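Local structure of conserved uncharacterized protein (predicted phosphoesterase COG0622) (Streptococcus pneumoniae, 3CK2) at residues Glu142-Arg147 / Phe159-His164. The protein is probably a metal-dependent phosphoesterase of the calcineurin-like superfamily, with two manganese ions bound, though its substrate is not established. Numbering follows the deposited sequence.
Sequences ECLYAR and FLTRDH
Y145 and L160 form an antiparallel hydrogen-bonded pair at the open end of a beta hairpin. Y145 N gives a bond of 3.0 Å to L160 O, and L160 N returns one of 2.7 Å to Y145 O. With CG set between backbone N and carbonyl carbon (chi1 65°), the Y145 ring swings across L160 and its hydroxyl reaches H164. L160 CB lies over one ring face, 3.9 Å from the centroid, a CH-pi contact. L160 CD2 packs nearer the rim, 3.5 Å from Y145 CE1. Y145 OH and H164 ND1 are hydrogen-bonded at 2.7 Å. The two rings meet rim to rim, planes at 66°. H164 closes a type I turn from T161, where T161 OG1 accepts from D163 N in an ST turn. A water joins E142 OE2, C143 O and R162 N where the strands part. C143 CB meets R162 CD at 3.3 Å. On the other sheet face, A146 CB touches F159 CD1, 4.0 Å away. The hairpin belongs to a six-stranded mixed sheet, and this face packs on L128 of the second sheet, consistent with the calcineurin-like sandwich. Helix 19-29 covers the Y145 side, with Y29 OH hydrogen-bonded to Y145 OH and E24 to H164 NE2. Strand 7-12 flanks strand 145-150.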
loop_
_atom_site.group_PDB
_atom_site.type_symbol
_atom_site.label_atom_id
_atom_site.label_comp_id
_atom_site.label_asym_id
_atom_site.label_seq_id
_atom_site.Cartn_x
_atom_site.Cartn_y
_atom_site.Cartn_z
ATOM N N GLU A 142 4.458 -7.215 -14.602
ATOM C CA GLU A 142 3.016 -7.000 -14.664
ATOM C C GLU A 142 2.698 -5.857 -13.678
ATOM O O GLU A 142 3.258 -5.799 -12.578
ATOM C CB GLU A 142 2.319 -8.315 -14.259
ATOM C CG GLU A 142 0.794 -8.320 -14.231
ATOM C CD GLU A 142 0.126 -8.193 -15.591
ATOM O OE1 GLU A 142 0.822 -8.263 -16.614
ATOM O OE2 GLU A 142 -1.107 -8.009 -15.642
ATOM N N CYS A 143 1.815 -4.959 -14.092
ATOM C CA CYS A 143 1.308 -3.900 -13.219
ATOM C C CYS A 143 0.412 -4.544 -12.161
ATOM O O CYS A 143 -0.453 -5.399 -12.475
ATOM C CB CYS A 143 0.518 -2.892 -14.034
ATOM S SG CYS A 143 1.484 -1.921 -15.188
ATOM N N LEU A 144 0.649 -4.162 -10.905
ATOM C CA LEU A 144 0.003 -4.800 -9.771
ATOM C C LEU A 144 -0.383 -3.800 -8.726
ATOM O O LEU A 144 0.211 -2.734 -8.624
ATOM C CB LEU A 144 0.940 -5.846 -9.146
ATOM C CG LEU A 144 1.327 -7.125 -9.935
ATOM C CD1 LEU A 144 2.425 -7.874 -9.189
ATOM C CD2 LEU A 144 0.143 -8.067 -10.206
ATOM N N TYR A 145 -1.438 -4.149 -7.993
ATOM C CA TYR A 145 -1.733 -3.612 -6.676
ATOM C C TYR A 145 -2.021 -4.805 -5.742
ATOM O O TYR A 145 -1.932 -5.969 -6.147
ATOM C CB TYR A 145 -2.888 -2.606 -6.727
ATOM C CG TYR A 145 -4.241 -3.143 -7.123
ATOM C CD1 TYR A 145 -5.196 -3.411 -6.152
ATOM C CD2 TYR A 145 -4.591 -3.346 -8.483
ATOM C CE1 TYR A 145 -6.455 -3.872 -6.497
ATOM C CE2 TYR A 145 -5.840 -3.790 -8.835
ATOM C CZ TYR A 145 -6.776 -4.070 -7.836
ATOM O OH TYR A 145 -8.040 -4.564 -8.121
ATOM N N ALA A 146 -2.342 -4.511 -4.494
ATOM C CA ALA A 146 -2.457 -5.539 -3.445
ATOM C C ALA A 146 -3.780 -5.442 -2.671
ATOM O O ALA A 146 -4.336 -4.361 -2.448
ATOM C CB ALA A 146 -1.217 -5.486 -2.462
ATOM N N ARG A 147 -4.273 -6.613 -2.314
ATOM C CA ARG A 147 -5.365 -6.806 -1.359
ATOM C C ARG A 147 -4.838 -7.517 -0.105
ATOM O O ARG A 147 -4.191 -8.568 -0.211
ATOM C CB ARG A 147 -6.468 -7.647 -1.983
ATOM C CG ARG A 147 -7.633 -7.848 -1.047
ATOM C CD ARG A 147 -8.728 -8.675 -1.680
ATOM N NE ARG A 147 -8.225 -10.003 -2.030
ATOM C CZ ARG A 147 -8.743 -10.795 -2.977
ATOM N NH1 ARG A 147 -9.785 -10.418 -3.698
ATOM N NH2 ARG A 147 -8.200 -11.970 -3.220
ATOM N N PHE A 159 -1.770 -10.324 -4.717
ATOM C CA PHE A 159 -1.481 -9.274 -5.677
ATOM C C PHE A 159 -2.396 -9.384 -6.891
ATOM O O PHE A 159 -2.646 -10.457 -7.376
ATOM C CB PHE A 159 -0.001 -9.296 -6.051
ATOM C CG PHE A 159 0.899 -8.950 -4.902
ATOM C CD1 PHE A 159 1.292 -7.657 -4.688
ATOM C CD2 PHE A 159 1.342 -9.931 -4.034
ATOM C CE1 PHE A 159 2.115 -7.369 -3.641
ATOM C CE2 PHE A 159 2.182 -9.635 -2.988
ATOM C CZ PHE A 159 2.555 -8.353 -2.785
ATOM N N LEU A 160 -2.912 -8.235 -7.334
ATOM C CA LEU A 160 -4.002 -8.166 -8.310
ATOM C C LEU A 160 -3.536 -7.394 -9.514
ATOM O O LEU A 160 -2.732 -6.471 -9.410
ATOM C CB LEU A 160 -5.239 -7.492 -7.715
ATOM C CG LEU A 160 -6.275 -8.302 -6.899
ATOM C CD1 LEU A 160 -5.678 -9.248 -5.926
ATOM C CD2 LEU A 160 -7.177 -7.309 -6.185
ATOM N N THR A 161 -4.034 -7.802 -10.669
ATOM C CA THR A 161 -3.675 -7.163 -11.903
ATOM C C THR A 161 -4.596 -5.974 -12.104
ATOM O O THR A 161 -5.524 -5.729 -11.315
ATOM C CB THR A 161 -3.763 -8.119 -13.108
ATOM O OG1 THR A 161 -5.126 -8.413 -13.394
ATOM C CG2 THR A 161 -2.937 -9.407 -12.886
ATOM N N ARG A 162 -4.323 -5.223 -13.172
ATOM C CA ARG A 162 -5.166 -4.091 -13.568
ATOM C C ARG A 162 -6.552 -4.501 -14.047
ATOM O O ARG A 162 -7.430 -3.623 -14.243
ATOM C CB ARG A 162 -4.432 -3.250 -14.632
ATOM C CG ARG A 162 -3.340 -2.397 -13.976
ATOM C CD ARG A 162 -2.443 -1.664 -14.979
ATOM N NE ARG A 162 -3.179 -0.696 -15.775
ATOM C CZ ARG A 162 -3.021 0.612 -15.743
ATOM N NH1 ARG A 162 -2.095 1.152 -15.001
ATOM N NH2 ARG A 162 -3.763 1.384 -16.522
ATOM N N ASP A 163 -6.758 -5.810 -14.228
ATOM C CA ASP A 163 -8.087 -6.365 -14.458
ATOM C C ASP A 163 -8.686 -6.973 -13.199
ATOM O O ASP A 163 -9.756 -7.565 -13.252
ATOM C CB ASP A 163 -8.049 -7.409 -15.605
ATOM C CG ASP A 163 -7.788 -6.776 -16.965
ATOM O OD1 ASP A 163 -7.806 -5.513 -17.094
ATOM O OD2 ASP A 163 -7.564 -7.543 -17.905
ATOM N N HIS A 164 -7.985 -6.813 -12.071
ATOM C CA HIS A 164 -8.505 -7.116 -10.736
ATOM C C HIS A 164 -8.575 -8.619 -10.495
ATOM O O HIS A 164 -9.459 -9.123 -9.789
ATOM C CB HIS A 164 -9.876 -6.452 -10.528
ATOM C CG HIS A 164 -9.946 -5.044 -11.029
ATOM N ND1 HIS A 164 -9.204 -4.027 -10.478
ATOM C CD2 HIS A 164 -10.638 -4.492 -12.062
ATOM C CE1 HIS A 164 -9.447 -2.906 -11.137
ATOM N NE2 HIS A 164 -10.313 -3.163 -12.104
HETATM O O HOH W 1 -1.901 -5.673 -14.671
#